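Local coordinates for polysaccharide deacetylase (Bacillus cereus, PDB 4HD5), which probably hydrolyses carbon-nitrogen bonds, other than peptide bonds, in acetylated polysaccharide, using a zinc ion bound in its TIM-barrel-like domain, at residues A[105-110]-A[115-120]. Sequence-based numbering, arbitrary orientation.
Sequences FDIKEF and GEFQIE
Phe117 reaches across to Phe105 and Phe110 and meets each of them in a T-shaped stack, but with a different part of its ring, a worked example of how one aromatic side chain can join two sheets. Toward Phe110 it presents an edge: CE2 of Phe117 sits over the centre of the Phe110 ring, 3.8 Å from CD1 of Phe110, with the planes at 81°. Toward Phe105 it presents a face, and here Phe105 supplies the edge, its CZ lying 3.8 Å from CE2 of Phe117 with the planes at 75°. CG2 of Ile107 comes in obliquely, 4.2 Å from CZ of Phe117. All four residues are buried, and their contacts with one another are apolar and aromatic. They fill part of the core between two antiparallel sheets that face each other in a beta-sandwich-like module, remote from the zinc site: strand 103-106 is an outer strand of one sheet, strand 115-125 an inner strand of the other. Ile79 and Ile63 pack on Phe105 from the two sheets, and Ile138 lies against Phe117. With CG anti to its backbone N (chi1 -178°), Phe105 brings the CZ edge of its ring onto the Phe117 face. Phe110 arrives by a turn of chain: after Asp106 a short 3-10 segment, with a hydrogen bond from Phe110 N to Ile107 O of 2.9 Å, brings it back beside Phe105. An Asx turn starts that segment, Asp106 OD1 accepting from Lys108 N at 2.7 Å through its anti lone pair. Lys90 adds a charge at Phe110 through a cation-pi contact, and its NZ also hydrogen-bonds to Glu109 O.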
loop_
_atom_site.group_PDB
_atom_site.type_symbol
_atom_site.label_atom_id
_atom_site.label_comp_id
_atom_site.label_asym_id
_atom_site.label_seq_id
_atom_site.Cartn_x
_atom_site.Cartn_y
_atom_site.Cartn_z
ATOM N N PHE A 105 3.821 15.811 -20.787
ATOM C CA PHE A 105 4.401 14.854 -19.843
ATOM C C PHE A 105 3.660 13.532 -19.917
ATOM O O PHE A 105 2.439 13.504 -19.790
ATOM C CB PHE A 105 4.355 15.375 -18.406
ATOM C CG PHE A 105 4.981 14.434 -17.416
ATOM C CD1 PHE A 105 6.360 14.300 -17.354
ATOM C CD2 PHE A 105 4.198 13.652 -16.579
ATOM C CE1 PHE A 105 6.946 13.423 -16.463
ATOM C CE2 PHE A 105 4.781 12.776 -15.681
ATOM C CZ PHE A 105 6.157 12.662 -15.622
ATOM N N ASP A 106 4.408 12.449 -20.121
ATOM C CA ASP A 106 3.862 11.092 -20.174
ATOM C C ASP A 106 4.728 10.174 -19.311
ATOM O O ASP A 106 5.957 10.219 -19.389
ATOM C CB ASP A 106 3.828 10.586 -21.622
ATOM C CG ASP A 106 3.046 9.284 -21.778
ATOM O OD1 ASP A 106 3.433 8.264 -21.172
ATOM O OD2 ASP A 106 2.036 9.283 -22.516
ATOM N N ILE A 107 4.089 9.326 -18.506
ATOM C CA ILE A 107 4.823 8.439 -17.599
ATOM C C ILE A 107 5.646 7.358 -18.323
ATOM O O ILE A 107 6.449 6.679 -17.696
ATOM C CB ILE A 107 3.899 7.774 -16.550
ATOM C CG1 ILE A 107 2.873 6.847 -17.220
ATOM C CG2 ILE A 107 3.216 8.840 -15.701
ATOM C CD1 ILE A 107 1.962 6.123 -16.251
ATOM N N LYS A 108 5.452 7.209 -19.636
ATOM C CA LYS A 108 6.329 6.356 -20.451
ATOM C C LYS A 108 7.788 6.820 -20.357
ATOM O O LYS A 108 8.704 6.018 -20.514
ATOM C CB LYS A 108 5.879 6.328 -21.922
ATOM C CG LYS A 108 6.180 7.608 -22.693
ATOM C CD LYS A 108 5.514 7.646 -24.060
ATOM C CE LYS A 108 5.758 8.993 -24.730
ATOM N NZ LYS A 108 5.188 9.082 -26.105
ATOM N N GLU A 109 7.988 8.112 -20.105
ATOM C CA GLU A 109 9.314 8.675 -19.847
ATOM C C GLU A 109 10.006 8.054 -18.626
ATOM O O GLU A 109 11.237 8.054 -18.543
ATOM C CB GLU A 109 9.216 10.189 -19.642
ATOM C CG GLU A 109 8.716 10.976 -20.846
ATOM C CD GLU A 109 9.624 10.860 -22.052
ATOM O OE1 GLU A 109 10.850 10.712 -21.868
ATOM O OE2 GLU A 109 9.103 10.916 -23.186
ATOM N N PHE A 110 9.215 7.549 -17.677
ATOM C CA PHE A 110 9.731 6.861 -16.498
ATOM C C PHE A 110 9.366 5.378 -16.526
ATOM O O PHE A 110 9.135 4.764 -15.481
ATOM C CB PHE A 110 9.191 7.524 -15.223
ATOM C CG PHE A 110 9.686 8.930 -15.016
ATOM C CD1 PHE A 110 9.174 9.977 -15.761
ATOM C CD2 PHE A 110 10.667 9.198 -14.075
ATOM C CE1 PHE A 110 9.629 11.270 -15.571
ATOM C CE2 PHE A 110 11.128 10.485 -13.882
ATOM C CZ PHE A 110 10.605 11.525 -14.628
ATOM N N GLY A 115 2.924 7.086 -9.172
ATOM C CA GLY A 115 3.169 7.652 -7.853
ATOM C C GLY A 115 3.320 9.168 -7.871
ATOM O O GLY A 115 2.903 9.848 -8.813
ATOM N N GLU A 116 3.943 9.682 -6.820
ATOM C CA GLU A 116 4.135 11.104 -6.640
ATOM C C GLU A 116 5.352 11.599 -7.435
ATOM O O GLU A 116 6.458 11.077 -7.289
ATOM C CB GLU A 116 4.283 11.407 -5.140
ATOM C CG GLU A 116 4.659 12.833 -4.781
ATOM C CD GLU A 116 4.780 13.018 -3.280
ATOM O OE1 GLU A 116 3.735 13.012 -2.589
ATOM O OE2 GLU A 116 5.920 13.156 -2.790
ATOM N N PHE A 117 5.120 12.613 -8.270
ATOM C CA PHE A 117 6.176 13.281 -9.022
ATOM C C PHE A 117 6.316 14.708 -8.516
ATOM O O PHE A 117 5.313 15.411 -8.345
ATOM C CB PHE A 117 5.831 13.342 -10.513
ATOM C CG PHE A 117 5.865 12.015 -11.206
ATOM C CD1 PHE A 117 4.811 11.127 -11.073
ATOM C CD2 PHE A 117 6.933 11.667 -12.018
ATOM C CE1 PHE A 117 4.830 9.906 -11.717
ATOM C CE2 PHE A 117 6.959 10.450 -12.672
ATOM C CZ PHE A 117 5.903 9.567 -12.521
ATOM N N GLN A 118 7.554 15.131 -8.283
ATOM C CA GLN A 118 7.843 16.511 -7.918
ATOM C C GLN A 118 8.366 17.247 -9.133
ATOM O O GLN A 118 9.166 16.708 -9.889
ATOM C CB GLN A 118 8.871 16.565 -6.799
ATOM C CG GLN A 118 8.430 15.807 -5.560
ATOM C CD GLN A 118 9.258 16.137 -4.340
ATOM O OE1 GLN A 118 9.610 15.251 -3.560
ATOM N NE2 GLN A 118 9.579 17.414 -4.164
ATOM N N ILE A 119 7.901 18.480 -9.311
ATOM C CA ILE A 119 8.256 19.280 -10.478
ATOM C C ILE A 119 8.939 20.559 -10.008
ATOM O O ILE A 119 8.388 21.305 -9.191
ATOM C CB ILE A 119 7.019 19.647 -11.318
ATOM C CG1 ILE A 119 6.155 18.411 -11.596
ATOM C CG2 ILE A 119 7.435 20.313 -12.621
ATOM C CD1 ILE A 119 4.705 18.743 -11.882
ATOM N N GLU A 120 10.135 20.796 -10.539
ATOM C CA GLU A 120 10.949 21.944 -10.183
ATOM C C GLU A 120 11.270 22.714 -11.462
ATOM O O GLU A 120 11.912 22.180 -12.363
ATOM C CB GLU A 120 12.229 21.465 -9.503
ATOM C CG GLU A 120 13.087 22.572 -8.914
ATOM C CD GLU A 120 14.148 22.039 -7.969
ATOM O OE1 GLU A 120 14.776 21.012 -8.293
ATOM O OE2 GLU A 120 14.358 22.645 -6.900
#